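Local coordinates for Lmo2051 protein (Listeria monocytogenes, PDB 3I18) that is probably a membrane-bound serine protease of the peptidase S16 family that hydrolyses proteins, represented here by its PDZ domain, at residues T31-G35 with N36-S40. Residues are numbered along the deposited sequence; the frame is centred on the assembly and turned at random.
Sequences TEIDG and NAFKS
Asn-36 and Ile-33 close a tight hairpin-like turn with two backbone hydrogen bonds of unequal geometry. Ile-33 N donates to Asn-36 O at 3.0 Å, tilted only 19° from the carbonyl plane, whereas Asn-36 N reaches Ile-33 O at 3.3 Å from well above that plane, away from its lone pairs. Asp-34 and Gly-35, both at positive phi, fill the middle of a type I' turn from Ile-33 to Asn-36, and Ile-33, the last residue of strand 29-33, forms a single antiparallel hydrogen-bonded pair with Asn-36. Ile-33 O also takes a hydrogen bond from a water at 2.7 Å, which in turn accepts from Asn-36 ND2, linking the side-chain amide to the turn.

Past the turn, Phe-38 returns beside the strand; its first torsion (chi1 39°), with CG between the backbone N and carbonyl carbon, places the ring next to Thr-31 O and Ile-33 CG2. CE1 comes within 3.6 Å of Thr-31 O, and CD1 lies 4.0 Å from Ile-33 CG2, the two side chains crossing at about a right angle. A second water donates to Thr-31 O and Phe-38 O while lying over one ring face. Phe-38 also meets the ring of Phe-44, and Ile-33 packs on the same helix 41-49, whose N-cap is Ser-40.

The extended chain of Glu-32 runs alongside the returning backbone, CG 3.7 Å from Ala-37 N. Backbone bonds and water bridges thus satisfy the carbonyls of Thr-31 and Ile-33, while Phe-38 and Ile-33 turn apolar surface to helix 41-49, consistent with a well-ordered strand-to-helix link in this PDZ domain.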
ATOM      1  N   THR A  31       5.994  -0.778  -5.252  1.00  9.57           N
ATOM      2  CA  THR A  31       6.355  -1.823  -6.201  1.00  9.84           C
ATOM      3  C   THR A  31       6.265  -3.251  -5.684  1.00  8.39           C
ATOM      4  O   THR A  31       6.057  -4.177  -6.463  1.00  8.69           O
ATOM      5  CB  THR A  31       7.781  -1.587  -6.741  1.00  7.24           C
ATOM      6  OG1 THR A  31       8.710  -1.548  -5.648  1.00 13.90           O
ATOM      7  CG2 THR A  31       7.847  -0.267  -7.489  1.00 14.38           C
ATOM      8  N   GLU A  32       6.418  -3.435  -4.378  1.00  9.43           N
ATOM      9  CA  GLU A  32       6.345  -4.765  -3.791  1.00  6.13           C
ATOM     10  C   GLU A  32       5.822  -4.692  -2.367  1.00  9.81           C
ATOM     11  O   GLU A  32       6.016  -3.698  -1.666  1.00  9.59           O
ATOM     12  CB  GLU A  32       7.722  -5.444  -3.794  1.00  7.91           C
ATOM     13  CG  GLU A  32       8.261  -5.779  -5.181  1.00  8.67           C
ATOM     14  CD  GLU A  32       9.457  -6.720  -5.148  1.00 28.53           C
ATOM     15  OE1 GLU A  32       9.907  -7.141  -6.236  1.00 43.88           O
ATOM     16  OE2 GLU A  32       9.952  -7.041  -4.049  1.00 21.38           O
ATOM     17  N   ILE A  33       5.126  -5.744  -1.965  1.00  5.14           N
ATOM     18  CA  ILE A  33       4.593  -5.845  -0.618  1.00  7.85           C
ATOM     19  C   ILE A  33       4.951  -7.257  -0.146  1.00 18.29           C
ATOM     20  O   ILE A  33       4.670  -8.250  -0.824  1.00 14.93           O
ATOM     21  CB  ILE A  33       3.059  -5.591  -0.599  1.00  6.74           C
ATOM     22  CG1 ILE A  33       2.538  -5.663   0.836  1.00  9.14           C
ATOM     23  CG2 ILE A  33       2.334  -6.588  -1.498  1.00  6.59           C
ATOM     24  CD1 ILE A  33       1.123  -5.118   0.995  1.00  8.00           C
ATOM     25  N   ASP A  34       5.611  -7.324   1.006  1.00 10.72           N
ATOM     26  CA  ASP A  34       6.065  -8.575   1.598  1.00  9.68           C
ATOM     27  C   ASP A  34       7.006  -9.371   0.688  1.00 13.00           C
ATOM     28  O   ASP A  34       6.929 -10.600   0.590  1.00 11.24           O
ATOM     29  CB  ASP A  34       4.867  -9.414   2.064  1.00 10.32           C
ATOM     30  CG  ASP A  34       4.335  -8.957   3.417  1.00 11.69           C
ATOM     31  OD1 ASP A  34       3.295  -9.479   3.878  1.00 11.52           O
ATOM     32  OD2 ASP A  34       4.961  -8.076   4.042  1.00  7.57           O
ATOM     33  N   GLY A  35       7.902  -8.637   0.030  1.00 13.14           N
ATOM     34  CA  GLY A  35       8.905  -9.227  -0.848  1.00 15.86           C
ATOM     35  C   GLY A  35       8.451  -9.701  -2.216  1.00 14.76           C
ATOM     36  O   GLY A  35       9.218 -10.342  -2.944  1.00 19.06           O
ATOM     37  N   ASN A  36       7.221  -9.374  -2.583  1.00 15.15           N
ATOM     38  CA  ASN A  36       6.691  -9.810  -3.863  1.00 19.93           C
ATOM     39  C   ASN A  36       6.020  -8.702  -4.666  1.00 16.33           C
ATOM     40  O   ASN A  36       5.405  -7.794  -4.108  1.00 11.15           O
ATOM     41  CB  ASN A  36       5.702 -10.961  -3.632  1.00 20.68           C
ATOM     42  CG  ASN A  36       6.375 -12.207  -3.072  1.00 32.86           C
ATOM     43  OD1 ASN A  36       7.194 -12.838  -3.745  1.00 18.03           O
ATOM     44  ND2 ASN A  36       6.041 -12.560  -1.833  1.00 27.45           N
ATOM     45  N   ALA A  37       6.165  -8.775  -5.984  1.00 13.71           N
ATOM     46  CA  ALA A  37       5.560  -7.803  -6.876  1.00 13.07           C
ATOM     47  C   ALA A  37       4.167  -8.322  -7.208  1.00 17.09           C
ATOM     48  O   ALA A  37       3.969  -9.526  -7.372  1.00 34.89           O
ATOM     49  CB  ALA A  37       6.390  -7.668  -8.156  1.00  9.19           C
ATOM     50  N   PHE A  38       3.205  -7.414  -7.300  1.00 17.48           N
ATOM     51  CA  PHE A  38       1.827  -7.768  -7.612  1.00 11.23           C
ATOM     52  C   PHE A  38       1.548  -7.300  -9.032  1.00 14.64           C
ATOM     53  O   PHE A  38       2.235  -6.416  -9.542  1.00 15.72           O
ATOM     54  CB  PHE A  38       0.879  -7.075  -6.627  1.00 11.51           C
ATOM     55  CG  PHE A  38       1.288  -5.672  -6.283  1.00 10.92           C
ATOM     56  CD1 PHE A  38       2.287  -5.441  -5.339  1.00 15.36           C
ATOM     57  CD2 PHE A  38       0.723  -4.582  -6.940  1.00 12.44           C
ATOM     58  CE1 PHE A  38       2.706  -4.155  -5.048  1.00  9.14           C
ATOM     59  CE2 PHE A  38       1.143  -3.289  -6.651  1.00 10.45           C
ATOM     60  CZ  PHE A  38       2.146  -3.073  -5.707  1.00 11.03           C
ATOM     61  N   LYS A  39       0.544  -7.877  -9.678  1.00 16.71           N
ATOM     62  CA  LYS A  39       0.253  -7.482 -11.048  1.00 14.49           C
ATOM     63  C   LYS A  39      -0.985  -6.618 -11.229  1.00 14.79           C
ATOM     64  O   LYS A  39      -1.424  -6.388 -12.355  1.00 17.33           O
ATOM     65  CB  LYS A  39       0.162  -8.722 -11.939  1.00 24.81           C
ATOM     66  CG  LYS A  39       1.512  -9.395 -12.167  1.00 26.30           C
ATOM     67  CD  LYS A  39       1.374 -10.645 -13.005  1.00 34.92           C
ATOM     68  CE  LYS A  39       2.715 -11.330 -13.185  1.00 32.14           C
ATOM     69  NZ  LYS A  39       3.320 -11.709 -11.877  1.00 35.92           N
ATOM     70  N   SER A  40      -1.540  -6.126 -10.129  1.00 12.44           N
ATOM     71  CA  SER A  40      -2.725  -5.277 -10.210  1.00 17.41           C
ATOM     72  C   SER A  40      -3.094  -4.736  -8.844  1.00 19.30           C
ATOM     73  O   SER A  40      -2.693  -5.284  -7.820  1.00 14.19           O
ATOM     74  CB  SER A  40      -3.909  -6.068 -10.759  1.00 14.79           C
ATOM     75  OG  SER A  40      -4.403  -6.973  -9.786  1.00 20.09           O
TER
HETATM   76  O   HOH W   1       4.295  -4.543  -8.429  1.00 11.48           O
HETATM   77  O   HOH W   2       3.819 -10.841  -1.093  1.00 24.54           O